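Local coordinates for lipocalin (Argas monolakensis, PDB 3BRN), which binds serotonin inside a lipocalin beta barrel and probably serves the soft tick as a biogenic amine-binding protein, at residues C7-P12 / D133-Q138; Y16-G21 / S104-R109; Y60-L63 / M68-L71; T72-V77 / E83-G88; A123-S128 / H147-Y152. All coordinates share one frame; numbering follows the deposited sequence.

Interaction 1. Residues C7-P12 / D133-Q138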
# COMPACT_ATOMS: atom_id res chain seq x y z
N CYS A 7 15.52 12.88 2.69
CA CYS A 7 14.38 12.41 1.91
C CYS A 7 13.84 13.59 1.12
O CYS A 7 13.94 14.73 1.56
CB CYS A 7 13.28 11.88 2.85
SG CYS A 7 13.81 10.57 3.98
N ASP A 8 13.20 13.31 -0.02
CA ASP A 8 12.60 14.37 -0.81
C ASP A 8 11.09 14.20 -0.87
O ASP A 8 10.59 13.44 -1.68
CB ASP A 8 13.19 14.40 -2.22
CG ASP A 8 13.02 15.75 -2.89
OD1 ASP A 8 11.96 16.39 -2.71
OD2 ASP A 8 13.97 16.18 -3.59
N PHE A 9 10.38 14.95 -0.04
CA PHE A 9 8.93 14.81 0.07
C PHE A 9 8.18 15.81 -0.81
O PHE A 9 6.97 16.00 -0.65
CB PHE A 9 8.48 14.94 1.53
CG PHE A 9 9.06 13.90 2.44
CD1 PHE A 9 9.52 12.69 1.93
CD2 PHE A 9 9.15 14.12 3.80
CE1 PHE A 9 10.05 11.73 2.77
CE2 PHE A 9 9.69 13.17 4.64
CZ PHE A 9 10.14 11.97 4.12
N GLY A 10 8.90 16.46 -1.72
CA GLY A 10 8.28 17.19 -2.81
C GLY A 10 7.98 16.23 -3.93
O GLY A 10 8.74 15.30 -4.19
N GLY A 11 6.80 16.35 -4.52
CA GLY A 11 6.44 15.45 -5.60
C GLY A 11 6.74 16.06 -6.96
O GLY A 11 7.79 16.67 -7.15
N PRO A 12 5.80 15.90 -7.89
CA PRO A 12 4.62 15.13 -7.53
C PRO A 12 4.91 13.64 -7.46
O PRO A 12 5.99 13.20 -7.83
CB PRO A 12 3.63 15.44 -8.66
CG PRO A 12 4.50 15.85 -9.81
CD PRO A 12 5.67 16.55 -9.21
N ASP A 133 9.20 5.67 6.71
CA ASP A 133 8.96 5.74 8.12
C ASP A 133 8.93 7.21 8.53
O ASP A 133 8.08 7.63 9.22
CB ASP A 133 10.04 5.00 8.88
CG ASP A 133 9.60 3.66 9.36
OD1 ASP A 133 8.42 3.44 9.55
OD2 ASP A 133 10.47 2.82 9.58
N THR A 134 9.88 7.97 8.06
CA THR A 134 9.92 9.39 8.37
C THR A 134 8.65 10.11 7.90
O THR A 134 8.19 11.05 8.55
CB THR A 134 11.16 10.07 7.74
OG1 THR A 134 12.35 9.42 8.19
CG2 THR A 134 11.21 11.54 8.13
N LYS A 135 8.16 9.75 6.72
CA LYS A 135 7.01 10.45 6.15
C LYS A 135 5.75 10.04 6.89
O LYS A 135 4.87 10.86 7.18
CB LYS A 135 6.88 10.14 4.65
CG LYS A 135 5.62 10.68 3.99
CD LYS A 135 5.68 12.19 3.79
CE LYS A 135 4.36 12.71 3.23
NZ LYS A 135 4.49 14.17 2.90
N PHE A 136 5.63 8.74 7.15
CA PHE A 136 4.45 8.23 7.84
C PHE A 136 4.34 8.85 9.24
O PHE A 136 3.26 9.32 9.65
CB PHE A 136 4.48 6.69 7.89
CG PHE A 136 3.33 6.09 8.67
CD1 PHE A 136 2.06 6.04 8.12
CD2 PHE A 136 3.51 5.68 9.99
CE1 PHE A 136 0.97 5.54 8.85
CE2 PHE A 136 2.42 5.19 10.73
CZ PHE A 136 1.16 5.12 10.14
N ALA A 137 5.47 8.96 9.93
CA ALA A 137 5.52 9.65 11.23
C ALA A 137 5.07 11.09 11.12
O ALA A 137 4.31 11.57 11.96
CB ALA A 137 6.92 9.57 11.86
N GLN A 138 5.52 11.79 10.08
CA GLN A 138 5.08 13.17 9.89
C GLN A 138 3.57 13.31 9.76
O GLN A 138 2.99 14.18 10.38
CB GLN A 138 5.77 13.84 8.69
CG GLN A 138 6.97 14.65 9.08
CD GLN A 138 7.69 15.25 7.88
OE1 GLN A 138 6.93 15.62 6.85
NE2 GLN A 138 8.92 15.32 7.86
O HOH W 1 5.68 13.64 0.50

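Interaction 2. Residues Y16-G21 / S104-R109. With SRO (serotonin), chain C.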
# COMPACT_ATOMS: atom_id res chain seq x y z
N TYR A 16 0.63 5.41 -11.04
CA TYR A 16 0.98 4.22 -11.80
C TYR A 16 2.36 3.68 -11.42
O TYR A 16 2.53 2.47 -11.27
CB TYR A 16 0.84 4.44 -13.32
CG TYR A 16 2.00 5.15 -13.95
CD1 TYR A 16 2.02 6.53 -14.05
CD2 TYR A 16 3.01 4.43 -14.59
CE1 TYR A 16 3.04 7.18 -14.69
CE2 TYR A 16 4.04 5.08 -15.22
CZ TYR A 16 4.06 6.46 -15.27
OH TYR A 16 5.10 7.12 -15.85
N LYS A 17 3.32 4.56 -11.14
CA LYS A 17 4.64 4.13 -10.67
C LYS A 17 4.60 3.51 -9.28
O LYS A 17 5.33 2.57 -8.99
CB LYS A 17 5.64 5.28 -10.72
CG LYS A 17 6.17 5.59 -12.10
CD LYS A 17 6.47 7.06 -12.26
CE LYS A 17 7.28 7.33 -13.51
NZ LYS A 17 8.73 7.23 -13.24
N SER A 18 3.79 4.07 -8.39
CA SER A 18 3.60 3.48 -7.08
C SER A 18 2.99 2.06 -7.19
O SER A 18 3.43 1.12 -6.54
CB SER A 18 2.70 4.37 -6.21
OG SER A 18 2.38 3.70 -5.00
N VAL A 19 1.92 1.94 -7.96
CA VAL A 19 1.19 0.68 -8.08
C VAL A 19 2.03 -0.39 -8.80
O VAL A 19 1.97 -1.57 -8.46
CB VAL A 19 -0.14 0.89 -8.82
CG1 VAL A 19 -0.81 -0.45 -9.15
CG2 VAL A 19 -1.06 1.82 -8.02
N ASN A 20 2.84 -0.02 -9.77
CA ASN A 20 3.78 -0.96 -10.34
C ASN A 20 4.93 -1.31 -9.45
O ASN A 20 5.40 -2.39 -9.49
CB ASN A 20 4.35 -0.40 -11.62
CG ASN A 20 3.38 -0.37 -12.72
OD1 ASN A 20 2.50 -1.16 -12.82
ND2 ASN A 20 3.58 0.56 -13.60
N GLY A 21 5.42 -0.36 -8.70
CA GLY A 21 6.49 -0.60 -7.75
C GLY A 21 7.74 -1.15 -8.42
O GLY A 21 8.02 -0.82 -9.57
N SER A 104 10.10 0.04 -2.75
CA SER A 104 9.92 -0.73 -1.52
C SER A 104 8.74 -0.32 -0.66
O SER A 104 8.23 -1.13 0.11
CB SER A 104 11.21 -0.72 -0.70
OG SER A 104 11.58 0.60 -0.35
N CYS A 105 8.38 0.96 -0.68
CA CYS A 105 7.38 1.45 0.26
C CYS A 105 6.60 2.65 -0.25
O CYS A 105 7.07 3.40 -1.11
CB CYS A 105 8.04 1.77 1.61
SG CYS A 105 9.24 3.12 1.52
N ASP A 106 5.40 2.85 0.27
CA ASP A 106 4.56 3.97 -0.06
C ASP A 106 3.97 4.54 1.21
O ASP A 106 3.70 3.80 2.13
CB ASP A 106 3.37 3.56 -0.89
CG ASP A 106 3.72 2.69 -2.03
OD1 ASP A 106 4.40 3.14 -2.94
OD2 ASP A 106 3.24 1.58 -2.05
N VAL A 107 3.68 5.82 1.24
CA VAL A 107 2.80 6.37 2.27
C VAL A 107 1.56 6.94 1.58
O VAL A 107 1.68 7.74 0.66
CB VAL A 107 3.51 7.47 3.06
CG1 VAL A 107 2.52 8.12 4.07
CG2 VAL A 107 4.75 6.88 3.74
N MET A 108 0.38 6.54 2.04
CA MET A 108 -0.87 6.89 1.39
C MET A 108 -1.77 7.64 2.37
O MET A 108 -1.70 7.43 3.59
CB MET A 108 -1.63 5.61 1.00
CG MET A 108 -0.86 4.60 0.16
SD MET A 108 -0.24 5.27 -1.38
CE MET A 108 0.02 3.74 -2.28
N ARG A 109 -2.74 8.34 1.80
CA ARG A 109 -3.97 8.66 2.54
C ARG A 109 -5.03 7.70 1.98
O ARG A 109 -5.30 7.73 0.79
CB ARG A 109 -4.39 10.11 2.31
CG ARG A 109 -5.60 10.52 3.17
CD ARG A 109 -6.01 11.99 2.92
NE ARG A 109 -4.93 12.90 3.30
CZ ARG A 109 -4.25 13.67 2.46
NH1 ARG A 109 -4.61 13.78 1.18
NH2 ARG A 109 -3.22 14.37 2.91
OH SRO C . -3.27 -1.80 -6.45
CZ3 SRO C . -3.28 -1.05 -5.30
CH2 SRO C . -4.51 -0.59 -4.85
CZ2 SRO C . -4.61 0.07 -3.62
CE2 SRO C . -3.43 0.30 -2.93
NE1 SRO C . -3.11 0.93 -1.77
CD1 SRO C . -1.78 0.83 -1.55
CG SRO C . -1.21 0.13 -2.62
CD2 SRO C . -2.25 -0.18 -3.48
CE3 SRO C . -2.19 -0.82 -4.62
CB SRO C . 0.26 -0.17 -2.80
CA SRO C . 0.83 0.60 -4.01
NZ SRO C . 2.20 0.15 -4.24
O HOH W 2 6.14 1.79 -4.45

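Interaction 3. Residues Y60-L63 / M68-L71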
# COMPACT_ATOMS: atom_id res chain seq x y z
N TYR A 60 -5.82 -8.77 -4.19
CA TYR A 60 -5.63 -8.29 -2.83
C TYR A 60 -6.17 -9.33 -1.87
O TYR A 60 -6.84 -10.30 -2.28
CB TYR A 60 -6.35 -6.96 -2.62
CG TYR A 60 -7.85 -7.07 -2.54
CD1 TYR A 60 -8.62 -7.06 -3.69
CD2 TYR A 60 -8.50 -7.13 -1.30
CE1 TYR A 60 -10.00 -7.17 -3.62
CE2 TYR A 60 -9.88 -7.22 -1.22
CZ TYR A 60 -10.62 -7.24 -2.39
OH TYR A 60 -12.00 -7.30 -2.35
N GLY A 61 -5.74 -9.24 -0.62
CA GLY A 61 -6.12 -10.27 0.32
C GLY A 61 -5.70 -9.99 1.74
O GLY A 61 -5.42 -8.85 2.11
N LYS A 62 -5.66 -11.05 2.52
CA LYS A 62 -5.43 -10.95 3.93
C LYS A 62 -5.35 -12.38 4.46
O LYS A 62 -5.66 -13.33 3.73
CB LYS A 62 -6.60 -10.22 4.58
CG LYS A 62 -7.90 -11.01 4.52
CD LYS A 62 -8.97 -10.34 5.36
CE LYS A 62 -10.36 -10.66 4.85
NZ LYS A 62 -11.38 -9.82 5.53
N LEU A 63 -4.87 -12.53 5.69
CA LEU A 63 -4.74 -13.84 6.31
C LEU A 63 -6.09 -14.36 6.77
O LEU A 63 -6.88 -13.63 7.38
CB LEU A 63 -3.77 -13.79 7.48
CG LEU A 63 -3.55 -15.10 8.23
CD1 LEU A 63 -3.04 -16.16 7.25
CD2 LEU A 63 -2.59 -14.90 9.38
N MET A 68 -3.26 -17.05 2.94
CA MET A 68 -3.50 -15.76 2.29
C MET A 68 -4.57 -15.94 1.23
O MET A 68 -4.34 -16.60 0.21
CB MET A 68 -2.22 -15.26 1.62
CG MET A 68 -1.08 -14.90 2.55
SD MET A 68 -1.58 -13.64 3.73
CE MET A 68 -0.31 -12.39 3.50
N ILE A 69 -5.75 -15.37 1.45
CA ILE A 69 -6.81 -15.44 0.45
C ILE A 69 -6.62 -14.38 -0.62
O ILE A 69 -6.13 -13.27 -0.33
CB ILE A 69 -8.22 -15.28 1.06
CG1 ILE A 69 -8.39 -13.88 1.64
CG2 ILE A 69 -8.52 -16.40 2.07
CD1 ILE A 69 -9.83 -13.47 1.88
N GLN A 70 -7.02 -14.70 -1.85
CA GLN A 70 -6.90 -13.77 -2.97
C GLN A 70 -8.27 -13.35 -3.48
O GLN A 70 -9.13 -14.18 -3.74
CB GLN A 70 -6.13 -14.42 -4.11
CG GLN A 70 -4.80 -15.01 -3.71
CD GLN A 70 -4.11 -15.68 -4.87
OE1 GLN A 70 -4.55 -15.36 -6.08
NE2 GLN A 70 -3.20 -16.49 -4.68
N LEU A 71 -8.46 -12.04 -3.60
CA LEU A 71 -9.67 -11.48 -4.17
C LEU A 71 -9.21 -10.51 -5.25
O LEU A 71 -8.01 -10.24 -5.36
CB LEU A 71 -10.47 -10.74 -3.09
CG LEU A 71 -10.85 -11.59 -1.88
CD1 LEU A 71 -11.58 -10.78 -0.83
CD2 LEU A 71 -11.71 -12.75 -2.33

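Interaction 4. Residues T72-V77 / E83-G88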
# COMPACT_ATOMS: atom_id res chain seq x y z
N THR A 72 -10.09 -10.14 -6.17
CA THR A 72 -9.71 -9.23 -7.24
C THR A 72 -10.61 -8.02 -7.28
O THR A 72 -11.78 -8.08 -6.89
CB THR A 72 -9.68 -9.89 -8.65
OG1 THR A 72 -11.02 -10.17 -9.08
CG2 THR A 72 -8.87 -11.18 -8.65
N ALA A 73 -10.02 -6.90 -7.69
CA ALA A 73 -10.76 -5.67 -7.89
C ALA A 73 -10.08 -4.89 -9.01
O ALA A 73 -9.13 -5.37 -9.64
CB ALA A 73 -10.77 -4.86 -6.61
N THR A 74 -10.64 -3.73 -9.32
CA THR A 74 -10.09 -2.88 -10.37
C THR A 74 -9.41 -1.68 -9.73
O THR A 74 -9.85 -1.19 -8.69
CB THR A 74 -11.21 -2.39 -11.28
OG1 THR A 74 -11.85 -3.53 -11.87
CG2 THR A 74 -10.66 -1.46 -12.41
N VAL A 75 -8.29 -1.27 -10.32
CA VAL A 75 -7.58 -0.07 -9.89
C VAL A 75 -7.31 0.79 -11.13
O VAL A 75 -6.91 0.28 -12.18
CB VAL A 75 -6.25 -0.45 -9.21
CG1 VAL A 75 -5.29 -1.06 -10.24
CG2 VAL A 75 -5.63 0.78 -8.50
N THR A 76 -7.63 2.08 -11.04
CA THR A 76 -7.37 3.05 -12.10
C THR A 76 -6.48 4.15 -11.53
O THR A 76 -6.69 4.60 -10.41
CB THR A 76 -8.68 3.71 -12.58
OG1 THR A 76 -9.68 2.70 -12.77
CG2 THR A 76 -8.46 4.46 -13.90
N VAL A 77 -5.45 4.50 -12.29
CA VAL A 77 -4.42 5.44 -11.82
C VAL A 77 -4.40 6.74 -12.61
O VAL A 77 -4.31 6.73 -13.83
CB VAL A 77 -3.02 4.78 -11.84
CG1 VAL A 77 -2.91 3.73 -10.72
CG2 VAL A 77 -2.77 4.13 -13.17
N GLU A 83 -7.48 4.78 -7.63
CA GLU A 83 -8.92 4.64 -7.46
C GLU A 83 -9.33 3.18 -7.57
O GLU A 83 -9.10 2.55 -8.60
CB GLU A 83 -9.66 5.46 -8.52
CG GLU A 83 -11.18 5.34 -8.42
CD GLU A 83 -11.74 5.96 -7.16
OE1 GLU A 83 -11.22 7.01 -6.73
OE2 GLU A 83 -12.72 5.41 -6.61
N VAL A 84 -9.89 2.65 -6.49
CA VAL A 84 -10.21 1.24 -6.43
C VAL A 84 -11.72 1.04 -6.47
O VAL A 84 -12.48 1.83 -5.91
CB VAL A 84 -9.63 0.56 -5.16
CG1 VAL A 84 -10.24 -0.81 -4.96
CG2 VAL A 84 -8.12 0.45 -5.26
N THR A 85 -12.15 0.11 -7.34
CA THR A 85 -13.56 -0.23 -7.50
C THR A 85 -13.75 -1.74 -7.40
O THR A 85 -12.98 -2.51 -7.99
CB THR A 85 -14.12 0.27 -8.87
OG1 THR A 85 -13.14 0.08 -9.89
CG2 THR A 85 -14.43 1.72 -8.81
N GLY A 86 -14.71 -2.17 -6.60
CA GLY A 86 -15.02 -3.60 -6.50
C GLY A 86 -14.22 -4.38 -5.47
O GLY A 86 -14.12 -5.62 -5.55
N ALA A 87 -13.75 -3.69 -4.44
CA ALA A 87 -12.97 -4.32 -3.39
C ALA A 87 -13.71 -4.29 -2.05
O ALA A 87 -13.13 -4.56 -1.00
CB ALA A 87 -11.60 -3.65 -3.27
N GLY A 88 -15.00 -3.95 -2.11
CA GLY A 88 -15.84 -3.95 -0.92
C GLY A 88 -15.57 -2.76 -0.02
O GLY A 88 -15.23 -1.68 -0.50

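Interaction 5. Residues A123-S128 / H147-Y152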
# COMPACT_ATOMS: atom_id res chain seq x y z
N ALA A 123 10.98 -5.92 1.26
CA ALA A 123 11.54 -5.06 2.30
C ALA A 123 10.83 -5.17 3.64
O ALA A 123 11.22 -4.53 4.60
CB ALA A 123 11.58 -3.60 1.83
N ILE A 124 9.82 -6.02 3.72
CA ILE A 124 8.94 -6.05 4.88
C ILE A 124 9.61 -6.47 6.19
O ILE A 124 9.26 -5.98 7.26
CB ILE A 124 7.67 -6.87 4.59
CG1 ILE A 124 6.59 -6.61 5.65
CG2 ILE A 124 8.02 -8.36 4.46
CD1 ILE A 124 5.89 -5.27 5.53
N ASN A 125 10.63 -7.32 6.11
CA ASN A 125 11.33 -7.80 7.32
C ASN A 125 12.50 -6.91 7.76
O ASN A 125 13.23 -7.26 8.69
CB ASN A 125 11.81 -9.25 7.15
CG ASN A 125 10.66 -10.23 6.98
OD1 ASN A 125 10.34 -10.62 5.86
ND2 ASN A 125 9.98 -10.55 8.07
N LEU A 126 12.67 -5.76 7.12
CA LEU A 126 13.75 -4.85 7.51
C LEU A 126 13.45 -4.22 8.87
O LEU A 126 12.31 -4.22 9.33
CB LEU A 126 13.99 -3.76 6.45
CG LEU A 126 14.43 -4.19 5.04
CD1 LEU A 126 14.86 -2.97 4.26
CD2 LEU A 126 15.54 -5.22 5.06
N GLN A 127 14.50 -3.73 9.52
CA GLN A 127 14.34 -3.11 10.83
C GLN A 127 13.80 -1.68 10.75
O GLN A 127 13.23 -1.17 11.72
CB GLN A 127 15.64 -3.16 11.63
CG GLN A 127 16.09 -4.57 11.97
CD GLN A 127 14.94 -5.41 12.52
OE1 GLN A 127 14.39 -5.12 13.58
NE2 GLN A 127 14.57 -6.44 11.77
N SER A 128 13.97 -1.05 9.60
CA SER A 128 13.48 0.32 9.42
C SER A 128 13.14 0.54 7.95
O SER A 128 13.84 0.07 7.07
CB SER A 128 14.51 1.34 9.88
OG SER A 128 15.60 1.40 8.98
N HIS A 147 -0.47 -1.67 13.85
CA HIS A 147 0.51 -2.44 13.15
C HIS A 147 -0.04 -3.69 12.51
O HIS A 147 -0.23 -4.66 13.17
CB HIS A 147 1.66 -2.74 14.06
CG HIS A 147 2.26 -1.53 14.65
ND1 HIS A 147 3.41 -0.97 14.17
CD2 HIS A 147 1.84 -0.73 15.64
CE1 HIS A 147 3.70 0.11 14.86
NE2 HIS A 147 2.75 0.28 15.75
N THR A 148 -0.29 -3.65 11.22
CA THR A 148 -1.16 -4.60 10.55
C THR A 148 -0.43 -5.85 10.09
O THR A 148 -1.07 -6.85 9.77
CB THR A 148 -1.83 -3.95 9.32
OG1 THR A 148 -2.80 -3.00 9.75
CG2 THR A 148 -2.52 -5.01 8.45
N TRP A 149 0.85 -5.69 9.79
CA TRP A 149 1.71 -6.80 9.42
C TRP A 149 2.45 -7.25 10.65
O TRP A 149 2.79 -6.43 11.50
CB TRP A 149 2.73 -6.37 8.38
CG TRP A 149 3.77 -7.44 8.11
CD1 TRP A 149 3.61 -8.55 7.32
CD2 TRP A 149 5.08 -7.54 8.69
NE1 TRP A 149 4.77 -9.31 7.35
CE2 TRP A 149 5.68 -8.70 8.17
CE3 TRP A 149 5.81 -6.74 9.58
CZ2 TRP A 149 6.98 -9.06 8.48
CZ3 TRP A 149 7.09 -7.13 9.92
CH2 TRP A 149 7.65 -8.29 9.39
N GLN A 150 2.58 -8.57 10.79
CA GLN A 150 3.35 -9.18 11.85
C GLN A 150 4.23 -10.26 11.23
O GLN A 150 3.93 -10.77 10.16
CB GLN A 150 2.44 -9.81 12.91
CG GLN A 150 1.81 -8.79 13.84
CD GLN A 150 2.84 -7.83 14.39
OE1 GLN A 150 3.85 -8.37 15.06
NE2 GLN A 150 2.78 -6.62 14.13
N THR A 151 5.36 -10.51 11.86
CA THR A 151 6.32 -11.48 11.36
C THR A 151 5.74 -12.87 11.10
O THR A 151 6.30 -13.65 10.32
CB THR A 151 7.52 -11.56 12.33
OG1 THR A 151 8.53 -12.40 11.76
CG2 THR A 151 7.09 -12.12 13.66
N TYR A 152 4.60 -13.17 11.73
CA TYR A 152 3.91 -14.45 11.54
C TYR A 152 3.06 -14.48 10.27
O TYR A 152 2.49 -15.52 9.94
CB TYR A 152 3.02 -14.79 12.74
CG TYR A 152 1.77 -13.94 12.83
CD1 TYR A 152 1.69 -12.86 13.71
CD2 TYR A 152 0.69 -14.17 11.98
CE1 TYR A 152 0.56 -12.06 13.76
CE2 TYR A 152 -0.44 -13.35 12.00
CZ TYR A 152 -0.50 -12.30 12.90
OH TYR A 152 -1.63 -11.51 12.95
O HOH W 3 8.26 -12.86 8.40

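Interaction 1. Residues C7-P12 / D133-Q138
F9 and K135 are the closest backbone positions here, with F9 CA still 7.7 Å from K135 CA: an irregular N-terminal run, residues 7-12, passes beside one side of the helix that holds 133-138, and side chains bridge the gap. The F9 ring does most of the work. It lies against the stem of K135, whose CD sits over the ring centre, 4.0 Å from the centroid of the F9 ring and 13° off its normal, a CH-pi contact; K135 CB meets F9 CZ at 3.8 Å. The bend of K135 at chi2 (74°) lays the chain across that face. At the rim, T134 CG2 and Q138 NE2 come up near the ring plane, NE2 at 3.9 Å from F9 CE2, with the amide steeply inclined to the ring. Around F9 itself, D8 OD1 accepts from G10 N in an Asx turn. The C7-C131 disulfide ties the same run to the start of the helix, and F99 meets F9 edge-to-face. Beyond the ring, one water accepts from K135 NZ (2.7 Å) and donates to F9 O (2.9 Å). K135 thus has two roles, greasy methylenes for the ring and an ammonium that reaches the loop backbone through solvent.

Interaction 2. Residues Y16-G21 / S104-R109
S18 and D106 meet because of their first torsions: S18 swings OG trans to its backbone N (chi1 172°), while D106 keeps CG beside its own N (chi1 -48°), which turns one carboxylate oxygen to the S18 hydroxyl and the other to the amine of serotonin. S18 OG donates to D106 OD1 at 2.9 Å, but the bond is weak. OD1 has firmer partners in S100 OG and in a water that donates to it at 2.7 Å; the same water makes only a long, weak bond to S18 O. The other oxygen of the carboxylate serves the ligand, D106 OD2 accepting from serotonin NZ at 2.8 Å. That nitrogen also donates to the backbone, with S18 O 2.8 Å from NZ. Two buried acceptors therefore grip the amine, and the carboxylate, together with a carbonyl near the C-terminal end of a helix, would be expected to favour a charged ammonium. S18 contributes from both backbone and side chain, its hydroxyl a weak second-shell partner of D106 beside the stronger S100 OG. M108 adds an apolar contact from the same strand: bent at chi2, it brings CE to 3.5 Å from serotonin CD1 on the indole and 3.6 Å from S18 OG. At the hydroxyl end of the ligand, V19 CG1 lies 3.9 Å from serotonin OH. S18 and D106 thus form the amine end of the pocket, where helix 15-20 meets strand 105-109. W118 of strand 115-120 and V97 of strand 93-97 pack beside it, while V107, on the other side of its strand, rests on helix 131-140.

Interaction 3. Residues Y60-L63 / M68-L71
Y60 and L71 face each other as an antiparallel hydrogen-bonded pair: L71 N donates to Y60 O at 2.7 Å and Y60 N to L71 O at 2.9 Å. Nearer the turn of the hairpin, I69 N donates to K62 O at a longer 3.1 Å. With no side chain on G61, I69 O comes within 3.1 Å of G61 CA in a CA-H...O contact, and the same oxygen accepts a hydrogen bond from Y42 OH of the adjoining strand 42-44. Outside the backbone, Y60 leans its ring over L71: chi1 of 73° puts CG between N and the carbonyl carbon, and L71 CB then sits over the ring face, 3.8 Å from the Y60 centroid, displaced from its centre. On the same face K62 and I69 run side by side, CG of K62 4.1 Å from CD1 of I69. The opposite face carries L63 and M68, where the doubly bent methionine returns its SD to 4.3 Å from L63 CB. In this beta hairpin of the barrel wall, then, two backbone bonds and a CH-pi contact hold the Y60-L71 end, while toward the turn a single backbone bond, I69 N to K62 O, is joined by the K62-I69 and L63-M68 side-chain contacts, with Y42 supplying a side-chain donor.

Interaction 4. Residues T72-V77 / E83-G88
V75 and V84 share the apolar face of this pairing, with V75 CG2 4.1 Å from V84 CG2, and both valines touch the bound serotonin. V75 points CG2 trans to its backbone N, on the side where V84 can reach it. A73 continues the face: its CB meets A87 CB at 3.6 Å and approaches V84 CG1 more loosely. F58, on the next strand, packs against both A73 and V75. The two segments belong to the beta hairpin of strands 67-78 and 81-85, neighbours in the antiparallel lipocalin barrel, and their short axes run 155° apart in direction, 4.7 Å at closest approach. V75-V84 is the non-hydrogen-bonded pair, set between two hydrogen-bonded ones. T74 and T85 exchange N-H...O bonds of 3.0 Å each way, T74 N to T85 O and T85 N to T74 O. T76 and E83 do the same beyond the valines, at 2.9 Å each way for T76 N to E83 O and E83 N to T76 O. At G86 the chain leaves the strand with a positive phi (88°), which lets A87 fold back over A73. The other face is polar. T85 OG1 packs against T74 CB at 3.4 Å. E83 is bent at chi2 and its carboxylate leads off to T94, where OE1 is hydrogen-bonded to T94 OG1; T76 OG1 pairs with S55 OG on the adjoining strand.

Interaction 5. Residues A123-S128 / H147-Y152
I124 and W149 join two loops on the outside of the lipocalin barrel, against strand 26-32, the first following strand 115-120 and the second following strand 146-147. A type I beta turn from A123 to L126, closed by L126 N to A123 O, places I124 and N125 at its two central positions, where both meet the indole. The apolar part is a CH-pi contact: I124 CG1 stands over the five-membered ring, 3.5 Å from the centroid of that W149 ring and 14° off the normal, with CE2 as its nearest ring atom. I124 carries CG1 trans to its backbone N (chi1 -165°), which drives that branch at the ring; CD1 of I124 also rests on the indole. On the opposite face of W149 lies the backbone N of T151, 3.9 Å above the plane and offset to the rim, so the indole is sandwiched between its own loop and the turn. Y28 of strand 26-32 touches both I124 and W149. The edge contact is different in kind. N125 ND2 comes to W149 CZ2 in the ring plane at 3.4 Å, its amide turned 73° from the indole. Among the polar groups, I124 O accepts from Y129 OH. The same N125 ND2 also donates to a water that bridges the loops, 2.9 Å from ND2 and, as donor in turn, 2.9 Å from T151 O.

Interactions 2, 3 and 4 all involve the curled antiparallel sheet of the barrel, while 1 and 5 lie outside its wall. Along the chain, interaction 1 spans nearly everything: interaction 2 falls within its span, 3 and then 4 within that of 2, and 5 alternates with 1. Interactions 3 and 4 share strand 67-78, their centres 14 Å apart, with a probable hydrogen bond from Y60 OH to A87 O. V77 packs on Y16 and V19, joining interaction 4 to 2, and K135 on V107, joining 2 to 1. Interactions 1 and 3, centres 29 Å apart, lie on opposite sides of the chain's centre, with the serotonin pocket, lined in part by 2 and 4, in the interior.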